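Local coordinates for protein quinoline 2-oxidoreductase large subunit (PDB 1T3Q) that probably hydroxylates quinoline at the carbon next to the ring nitrogen, as the molybdenum-bearing subunit of a molybdenum hydroxylase that uses a pterin cytosine dinucleotide cofactor, at residues S227-M232 / A259-E264; Q85-T90 / N327-T332; L243-V248 / G534-T539. One frame throughout, in Å; residues are numbered along the deposited sequence.

Contact 1: residues S227-M232 / A259-E264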
loop_
_atom_site.group_PDB
_atom_site.type_symbol
_atom_site.label_atom_id
_atom_site.label_comp_id
_atom_site.label_asym_id
_atom_site.label_seq_id
_atom_site.Cartn_x
_atom_site.Cartn_y
_atom_site.Cartn_z
ATOM N N SER B 227 -12.517 11.254 7.408
ATOM C CA SER B 227 -12.353 11.441 8.852
ATOM C C SER B 227 -13.633 11.056 9.590
ATOM O O SER B 227 -13.586 10.490 10.686
ATOM C CB SER B 227 -11.996 12.897 9.177
ATOM O OG SER B 227 -10.738 13.252 8.629
ATOM N N PHE B 228 -14.769 11.378 8.976
ATOM C CA PHE B 228 -16.085 11.076 9.528
ATOM C C PHE B 228 -16.277 9.561 9.625
ATOM O O PHE B 228 -16.713 9.041 10.651
ATOM C CB PHE B 228 -17.155 11.694 8.625
ATOM C CG PHE B 228 -18.536 11.148 8.835
ATOM C CD1 PHE B 228 -19.275 11.481 9.968
ATOM C CD2 PHE B 228 -19.114 10.319 7.880
ATOM C CE1 PHE B 228 -20.575 10.995 10.141
ATOM C CE2 PHE B 228 -20.412 9.828 8.045
ATOM C CZ PHE B 228 -21.142 10.169 9.179
ATOM N N VAL B 229 -15.944 8.855 8.548
ATOM C CA VAL B 229 -16.088 7.404 8.533
ATOM C C VAL B 229 -15.225 6.754 9.612
ATOM O O VAL B 229 -15.684 5.864 10.332
ATOM C CB VAL B 229 -15.713 6.827 7.146
ATOM C CG1 VAL B 229 -15.736 5.300 7.180
ATOM C CG2 VAL B 229 -16.695 7.335 6.102
ATOM N N ARG B 230 -13.977 7.197 9.723
ATOM C CA ARG B 230 -13.063 6.651 10.720
ATOM C C ARG B 230 -13.642 6.779 12.131
ATOM O O ARG B 230 -13.670 5.810 12.889
ATOM C CB ARG B 230 -11.713 7.371 10.650
ATOM C CG ARG B 230 -10.731 6.990 11.766
ATOM C CD ARG B 230 -9.414 7.705 11.573
ATOM N NE ARG B 230 -8.447 7.470 12.650
ATOM C CZ ARG B 230 -8.074 8.393 13.536
ATOM N NH1 ARG B 230 -7.180 8.096 14.471
ATOM N NH2 ARG B 230 -8.598 9.611 13.492
ATOM N N THR B 231 -14.103 7.976 12.475
ATOM C CA THR B 231 -14.675 8.218 13.796
ATOM C C THR B 231 -15.943 7.399 14.040
ATOM O O THR B 231 -16.143 6.881 15.142
ATOM C CB THR B 231 -15.008 9.712 13.989
ATOM O OG1 THR B 231 -13.844 10.501 13.715
ATOM C CG2 THR B 231 -15.458 9.975 15.423
ATOM N N MET B 232 -16.796 7.272 13.026
ATOM C CA MET B 232 -18.030 6.513 13.191
ATOM C C MET B 232 -17.790 5.011 13.298
ATOM O O MET B 232 -18.505 4.317 14.027
ATOM C CB MET B 232 -19.018 6.810 12.055
ATOM C CG MET B 232 -19.488 8.265 11.999
ATOM S SD MET B 232 -20.084 8.913 13.591
ATOM C CE MET B 232 -18.670 9.788 14.099
ATOM N N ALA B 259 -21.418 10.680 0.606
ATOM C CA ALA B 259 -21.215 11.560 1.745
ATOM C C ALA B 259 -22.134 11.073 2.866
ATOM O O ALA B 259 -22.767 11.869 3.555
ATOM C CB ALA B 259 -21.547 13.001 1.382
ATOM N N HIS B 260 -22.221 9.755 3.010
ATOM C CA HIS B 260 -23.026 9.135 4.063
ATOM C C HIS B 260 -22.242 7.955 4.602
ATOM O O HIS B 260 -21.320 7.451 3.951
ATOM C CB HIS B 260 -24.352 8.570 3.542
ATOM C CG HIS B 260 -25.247 9.577 2.895
ATOM N ND1 HIS B 260 -25.249 9.801 1.535
ATOM C CD2 HIS B 260 -26.184 10.406 3.416
ATOM C CE1 HIS B 260 -26.152 10.721 1.245
ATOM N NE2 HIS B 260 -26.733 11.105 2.367
ATOM N N LEU B 261 -22.610 7.510 5.795
ATOM C CA LEU B 261 -21.974 6.339 6.368
ATOM C C LEU B 261 -22.871 5.201 5.905
ATOM O O LEU B 261 -24.083 5.237 6.121
ATOM C CB LEU B 261 -21.966 6.408 7.897
ATOM C CG LEU B 261 -21.300 5.194 8.548
ATOM C CD1 LEU B 261 -19.813 5.189 8.222
ATOM C CD2 LEU B 261 -21.506 5.237 10.056
ATOM N N HIS B 262 -22.299 4.197 5.253
ATOM C CA HIS B 262 -23.109 3.082 4.769
ATOM C C HIS B 262 -22.987 1.872 5.681
ATOM O O HIS B 262 -21.919 1.594 6.219
ATOM C CB HIS B 262 -22.675 2.657 3.363
ATOM C CG HIS B 262 -22.381 3.805 2.451
ATOM N ND1 HIS B 262 -23.332 4.737 2.097
ATOM C CD2 HIS B 262 -21.232 4.188 1.846
ATOM C CE1 HIS B 262 -22.779 5.649 1.316
ATOM N NE2 HIS B 262 -21.506 5.339 1.149
ATOM N N PRO B 263 -24.091 1.145 5.882
ATOM C CA PRO B 263 -24.023 -0.039 6.739
ATOM C C PRO B 263 -22.877 -0.942 6.274
ATOM O O PRO B 263 -22.133 -1.489 7.085
ATOM C CB PRO B 263 -25.390 -0.683 6.533
ATOM C CG PRO B 263 -26.284 0.503 6.393
ATOM C CD PRO B 263 -25.481 1.438 5.488
ATOM N N GLU B 264 -22.723 -1.076 4.958
ATOM C CA GLU B 264 -21.675 -1.931 4.408
ATOM C C GLU B 264 -20.258 -1.538 4.819
ATOM O O GLU B 264 -19.394 -2.403 4.934
ATOM C CB GLU B 264 -21.781 -1.997 2.880
ATOM C CG GLU B 264 -23.038 -2.694 2.383
ATOM C CD GLU B 264 -24.194 -1.747 2.120
ATOM O OE1 GLU B 264 -24.340 -0.747 2.855
ATOM O OE2 GLU B 264 -24.969 -2.013 1.177
#

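Contact 2: residues Q85-T90 / N327-T332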
loop_
_atom_site.group_PDB
_atom_site.type_symbol
_atom_site.label_atom_id
_atom_site.label_comp_id
_atom_site.label_asym_id
_atom_site.label_seq_id
_atom_site.Cartn_x
_atom_site.Cartn_y
_atom_site.Cartn_z
ATOM N N GLN B 85 -25.024 -2.160 17.257
ATOM C CA GLN B 85 -26.458 -1.911 17.227
ATOM C C GLN B 85 -26.816 -1.156 15.947
ATOM O O GLN B 85 -27.987 -1.050 15.581
ATOM C CB GLN B 85 -26.894 -1.111 18.461
ATOM C CG GLN B 85 -26.651 0.386 18.359
ATOM C CD GLN B 85 -27.152 1.148 19.577
ATOM O OE1 GLN B 85 -28.199 0.818 20.146
ATOM N NE2 GLN B 85 -26.418 2.184 19.970
ATOM N N GLY B 86 -25.804 -0.625 15.267
ATOM C CA GLY B 86 -26.061 0.082 14.026
ATOM C C GLY B 86 -25.734 1.565 13.997
ATOM O O GLY B 86 -25.049 2.094 14.871
ATOM N N ILE B 87 -26.258 2.239 12.980
ATOM C CA ILE B 87 -26.016 3.659 12.777
ATOM C C ILE B 87 -27.000 4.543 13.529
ATOM O O ILE B 87 -28.180 4.586 13.193
ATOM C CB ILE B 87 -26.094 4.005 11.275
ATOM C CG1 ILE B 87 -25.111 3.124 10.494
ATOM C CG2 ILE B 87 -25.786 5.478 11.063
ATOM C CD1 ILE B 87 -25.189 3.299 8.988
ATOM N N VAL B 88 -26.500 5.242 14.545
ATOM C CA VAL B 88 -27.318 6.149 15.345
ATOM C C VAL B 88 -27.294 7.522 14.678
ATOM O O VAL B 88 -26.230 8.115 14.508
ATOM C CB VAL B 88 -26.760 6.282 16.776
ATOM C CG1 VAL B 88 -27.669 7.176 17.618
ATOM C CG2 VAL B 88 -26.633 4.907 17.406
ATOM N N ALA B 89 -28.463 8.020 14.296
ATOM C CA ALA B 89 -28.551 9.313 13.631
ATOM C C ALA B 89 -29.513 10.241 14.347
ATOM O O ALA B 89 -30.695 9.929 14.502
ATOM C CB ALA B 89 -28.993 9.121 12.178
ATOM N N THR B 90 -29.009 11.391 14.773
ATOM C CA THR B 90 -29.841 12.358 15.472
ATOM C C THR B 90 -29.439 13.787 15.128
ATOM O O THR B 90 -28.421 14.017 14.471
ATOM C CB THR B 90 -29.750 12.160 16.998
ATOM O OG1 THR B 90 -30.742 12.974 17.644
ATOM C CG2 THR B 90 -28.362 12.534 17.504
ATOM N N ASN B 327 -33.054 7.647 9.367
ATOM C CA ASN B 327 -32.369 8.901 9.107
ATOM C C ASN B 327 -30.990 8.484 8.623
ATOM O O ASN B 327 -30.341 7.652 9.254
ATOM C CB ASN B 327 -32.179 9.723 10.387
ATOM C CG ASN B 327 -33.446 10.401 10.850
ATOM O OD1 ASN B 327 -33.988 10.069 11.904
ATOM N ND2 ASN B 327 -33.921 11.365 10.074
ATOM N N ASN B 328 -30.548 9.040 7.503
ATOM C CA ASN B 328 -29.216 8.733 7.005
ATOM C C ASN B 328 -28.259 9.459 7.946
ATOM O O ASN B 328 -28.645 10.429 8.601
ATOM C CB ASN B 328 -29.022 9.301 5.597
ATOM C CG ASN B 328 -29.060 10.821 5.581
ATOM O OD1 ASN B 328 -30.070 11.430 5.228
ATOM N ND2 ASN B 328 -27.961 11.440 5.992
ATOM N N LEU B 329 -27.018 8.997 8.018
ATOM C CA LEU B 329 -26.009 9.654 8.844
ATOM C C LEU B 329 -25.035 10.232 7.813
ATOM O O LEU B 329 -24.604 9.515 6.915
ATOM C CB LEU B 329 -25.287 8.631 9.723
ATOM C CG LEU B 329 -24.846 8.944 11.164
ATOM C CD1 LEU B 329 -23.384 8.568 11.323
ATOM C CD2 LEU B 329 -25.081 10.400 11.532
ATOM N N PRO B 330 -24.621 11.502 7.971
ATOM C CA PRO B 330 -24.968 12.446 9.042
ATOM C C PRO B 330 -26.040 13.509 8.781
ATOM O O PRO B 330 -26.357 14.284 9.683
ATOM C CB PRO B 330 -23.631 13.102 9.326
ATOM C CG PRO B 330 -23.125 13.330 7.896
ATOM C CD PRO B 330 -23.491 12.022 7.173
ATOM N N TRP B 331 -26.608 13.551 7.580
ATOM C CA TRP B 331 -27.586 14.589 7.251
ATOM C C TRP B 331 -29.003 14.411 7.781
ATOM O O TRP B 331 -29.687 15.400 8.052
ATOM C CB TRP B 331 -27.638 14.779 5.730
ATOM C CG TRP B 331 -26.277 14.708 5.107
ATOM C CD1 TRP B 331 -25.837 13.781 4.204
ATOM C CD2 TRP B 331 -25.148 15.537 5.411
ATOM N NE1 TRP B 331 -24.506 13.976 3.934
ATOM C CE2 TRP B 331 -24.056 15.046 4.660
ATOM C CE3 TRP B 331 -24.952 16.643 6.249
ATOM C CZ2 TRP B 331 -22.782 15.622 4.723
ATOM C CZ3 TRP B 331 -23.684 17.218 6.313
ATOM C CH2 TRP B 331 -22.615 16.703 5.552
ATOM N N THR B 332 -29.431 13.157 7.920
ATOM C CA THR B 332 -30.772 12.801 8.390
ATOM C C THR B 332 -31.836 13.263 7.406
ATOM O O THR B 332 -31.524 13.796 6.338
ATOM C CB THR B 332 -31.092 13.389 9.804
ATOM O OG1 THR B 332 -31.406 14.786 9.705
ATOM C CG2 THR B 332 -29.894 13.213 10.731
HETATM O O HOH W 1 -30.509 5.870 11.649
#

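Contact 3: residues L243-V248 / G534-T539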
loop_
_atom_site.group_PDB
_atom_site.type_symbol
_atom_site.label_atom_id
_atom_site.label_comp_id
_atom_site.label_asym_id
_atom_site.label_seq_id
_atom_site.Cartn_x
_atom_site.Cartn_y
_atom_site.Cartn_z
ATOM N N LEU B 243 -6.451 3.132 16.154
ATOM C CA LEU B 243 -6.071 1.885 15.495
ATOM C C LEU B 243 -6.810 1.728 14.169
ATOM O O LEU B 243 -6.842 0.643 13.589
ATOM C CB LEU B 243 -6.380 0.688 16.402
ATOM C CG LEU B 243 -5.650 0.702 17.748
ATOM C CD1 LEU B 243 -6.002 -0.539 18.557
ATOM C CD2 LEU B 243 -4.153 0.763 17.498
ATOM N N ILE B 244 -7.408 2.814 13.697
ATOM C CA ILE B 244 -8.139 2.781 12.440
ATOM C C ILE B 244 -7.625 3.819 11.455
ATOM O O ILE B 244 -7.387 4.976 11.819
ATOM C CB ILE B 244 -9.638 3.085 12.634
ATOM C CG1 ILE B 244 -10.271 2.098 13.618
ATOM C CG2 ILE B 244 -10.354 3.024 11.285
ATOM C CD1 ILE B 244 -11.746 2.392 13.905
ATOM N N GLU B 245 -7.448 3.399 10.208
ATOM C CA GLU B 245 -7.039 4.321 9.160
ATOM C C GLU B 245 -8.009 4.137 8.011
ATOM O O GLU B 245 -8.299 3.010 7.606
ATOM C CB GLU B 245 -5.629 4.044 8.637
ATOM C CG GLU B 245 -5.281 4.978 7.467
ATOM C CD GLU B 245 -3.980 4.640 6.764
ATOM O OE1 GLU B 245 -3.595 5.391 5.839
ATOM O OE2 GLU B 245 -3.340 3.631 7.125
ATOM N N VAL B 246 -8.530 5.241 7.503
ATOM C CA VAL B 246 -9.437 5.177 6.371
ATOM C C VAL B 246 -8.664 5.739 5.182
ATOM O O VAL B 246 -8.010 6.769 5.300
ATOM C CB VAL B 246 -10.701 6.012 6.618
ATOM C CG1 VAL B 246 -11.480 6.188 5.319
ATOM C CG2 VAL B 246 -11.579 5.312 7.669
ATOM N N ARG B 247 -8.719 5.041 4.055
ATOM C CA ARG B 247 -8.027 5.484 2.845
ATOM C C ARG B 247 -9.051 5.696 1.749
ATOM O O ARG B 247 -10.020 4.950 1.644
ATOM C CB ARG B 247 -6.999 4.443 2.398
ATOM C CG ARG B 247 -5.812 4.327 3.340
ATOM C CD ARG B 247 -4.791 3.304 2.871
ATOM N NE ARG B 247 -3.749 3.140 3.882
ATOM C CZ ARG B 247 -2.808 2.203 3.859
ATOM N NH1 ARG B 247 -1.912 2.146 4.836
ATOM N NH2 ARG B 247 -2.760 1.326 2.866
ATOM N N VAL B 248 -8.843 6.724 0.935
ATOM C CA VAL B 248 -9.769 7.014 -0.147
ATOM C C VAL B 248 -9.028 6.955 -1.472
ATOM O O VAL B 248 -8.098 7.722 -1.701
ATOM C CB VAL B 248 -10.384 8.422 -0.003
ATOM C CG1 VAL B 248 -11.490 8.621 -1.042
ATOM C CG2 VAL B 248 -10.939 8.605 1.414
ATOM N N GLY B 534 -6.729 11.413 0.911
ATOM C CA GLY B 534 -7.079 10.002 0.913
ATOM C C GLY B 534 -6.495 9.148 2.025
ATOM O O GLY B 534 -6.375 7.928 1.876
ATOM N N SER B 535 -6.110 9.780 3.130
ATOM C CA SER B 535 -5.573 9.063 4.288
ATOM C C SER B 535 -5.843 9.863 5.553
ATOM O O SER B 535 -5.629 11.078 5.579
ATOM C CB SER B 535 -4.070 8.841 4.168
ATOM O OG SER B 535 -3.577 8.243 5.358
ATOM N N THR B 536 -6.308 9.176 6.594
ATOM C CA THR B 536 -6.600 9.822 7.869
ATOM C C THR B 536 -5.401 9.782 8.822
ATOM O O THR B 536 -5.526 10.116 10.005
ATOM C CB THR B 536 -7.808 9.163 8.561
ATOM O OG1 THR B 536 -7.555 7.763 8.737
ATOM C CG2 THR B 536 -9.064 9.344 7.725
ATOM N N LYS B 537 -4.242 9.375 8.315
ATOM C CA LYS B 537 -3.038 9.322 9.144
ATOM C C LYS B 537 -2.664 10.702 9.674
ATOM O O LYS B 537 -2.028 10.826 10.724
ATOM C CB LYS B 537 -1.856 8.764 8.352
ATOM C CG LYS B 537 -1.778 7.249 8.304
ATOM C CD LYS B 537 -0.496 6.852 7.599
ATOM C CE LYS B 537 -0.008 5.493 8.017
ATOM N NZ LYS B 537 1.326 5.223 7.406
ATOM N N ASN B 538 -3.040 11.737 8.930
ATOM C CA ASN B 538 -2.757 13.115 9.322
ATOM C C ASN B 538 -3.871 14.043 8.851
ATOM O O ASN B 538 -4.465 13.833 7.790
ATOM C CB ASN B 538 -1.402 13.569 8.759
ATOM C CG ASN B 538 -0.235 12.766 9.329
ATOM O OD1 ASN B 538 0.104 11.688 8.829
ATOM N ND2 ASN B 538 0.369 13.280 10.393
ATOM N N THR B 539 -4.118 15.075 9.656
ATOM C CA THR B 539 -5.165 16.080 9.471
ATOM C C THR B 539 -6.508 15.443 9.813
ATOM O O THR B 539 -6.604 14.228 9.970
ATOM C CB THR B 539 -5.240 16.689 8.025
ATOM O OG1 THR B 539 -5.833 15.755 7.114
ATOM C CG2 THR B 539 -3.860 17.093 7.537
HETATM O O HOH W 2 -6.012 7.099 10.679
#

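Contact 1: residues S227-M232 / A259-E264
Leu-261 lies against one side of helix 226-237, meeting Phe-228, Val-229 and Met-232, which are spaced i, i+1 and i+4 and so lie along one side of the helix. Its CB sits 3.8 Å from Phe-228 CE2, oblique to the ring. CG lies opposite the backbone N (chi1 -180°), and from there the two methyls part: CD1 approaches Val-229 CG1 at 4.2 Å, while CD2 packs more tightly, 3.6 Å from Met-232 CB. The branch thus straddles neighbouring positions of the helix, and no hydrogen bond joins the segments; the contact is apolar packing.

The ring of Phe-228 is held from two directions. Met-232 CG, one turn on, rides 3.5 Å above the ring plane toward its rim, and Leu-261 N lies in the plane at the edge, 3.9 Å from CE2. Bends at chi2 (-50°) and chi3 carry the end of Met-232 away from Leu-261.

The CB of His-260 leaves the backbone away from helix 226-237, and its NE2 bonds to Ala-369 N, in the neighbourhood of the bound dioxosulfidomolybdenum ion. Leu-261 pairs by backbone with Leu-329, and His-262 sits at the N-cap position of helix 263-275, so the contact joins the flank of helix 226-237 to the loop leading into the next long helix.

Contact 2: residues Q85-T90 / N327-T332
Ala-89 and Leu-329 mark the closest backbone approach, 5.4 Å between their CA atoms, where strand 87-89 passes the irregular loop 327-332. The strand pairs antiparallel with 99-101 in the region assigned to the a/b hammerhead domain of the xanthine dehydrogenase family; the loop belongs to the molybdopterin-binding region and turns at a cis peptide before Pro-330. No direct hydrogen bond joins the segments. A water reaches across instead, near enough to bond to Ile-87 O and to Asn-327 O, though it need not donate to both at once.

Side chains fill the interface. Ile-87 CG2, opposite the backbone N, presses on Leu-329 CB at 3.5 Å, closer than usual for two carbons, and meets CG of the same leucine at 3.6 Å. The torsions of Leu-329 are off the staggered positions (chi1 -143°), which may reflect this tight packing; its CG also lies 3.7 Å from Val-88 O. Beyond the two segments, Phe-236 of helix 226-237 packs on both Ile-87 and Leu-329, and Ile-87 also touches Pro-263 and Leu-266 of helix 263-275, so the side of the strand carrying Ile-87 joins the same apolar layer. The other arm of the contact is the methyl of Ala-89, which rests 3.5 Å from Asn-327 O and 3.7 Å from Asn-327 CB. At the end of the strand, Thr-332 CG2 lies 4.1 Å from Thr-90 O.

Contact 3: residues L243-V248 / G534-T539
Glu-245 and Ser-535 meet through OE1 and OG, at 2.9 Å, the hydroxyl donating on the anti side of the carboxylate. Arg-247, two residues along the same strand, comes to Glu-245 side-on with two nitrogens in a salt bridge: NE bonds OE1 at 3.0 Å from above the carboxylate plane, on the face opposite to Ser-535, and NH1 bonds OE2. OE1 is thus gripped from both faces. Ser-535 OG also accepts from Lys-537 N, an ST turn that fixes the hydroxyl, while the extended lysine chain crosses over the carboxylate with CG 3.6 Å from OE1. With an alanine in place of Glu-245, the guanidinium of Arg-247 would probably lose its charged mate and be set free to turn, and Ser-535 OG would lose its acceptor.

Next to this polar group, Thr-536 sets its OG1 between the backbone N and carbonyl carbon (chi1 57°), where it accepts Val-246 N in a nearly straight bond of 3.0 Å (171°), and its CG2 packs on Val-246 CB at 3.9 Å. Thr-536 N and Val-248 N bond to Val-246 O and Gly-534 O, which makes Arg-247 and Ser-535 a non-hydrogen-bonded antiparallel pair, a single bridge. Gly-534 has backbone angles that suit glycine.

Loop 534-539 thus runs along the outer edge of strand 244-247, outermost in its seven-stranded mixed sheet within this chain, beside helix 226-237; Thr-536 O also bonds Arg-490 of the second subunit.

Overall arrangement
From the N terminus, residues 85-90 come first and wait 236 residues for their partner at 327-332; contact 2 therefore closes a long loop between the hammerhead region and the first molybdopterin-binding region. Contact 1 is nested inside it, closing a short loop of 26 residues that holds strand 244-247. That strand opens contact 3, whose partner at 534-539 lies in the second molybdopterin-binding region, so contact 3 crosses both others. Contacts 1 and 2 are joined by a hydrogen bond from Trp-331 NE1 to Ala-259 O, and contacts 1 and 3 by Arg-230 NE to Ile-244 O. Contacts 2 and 3 do not touch, with nearest atoms about 13 Å apart; contact 1 bridges them.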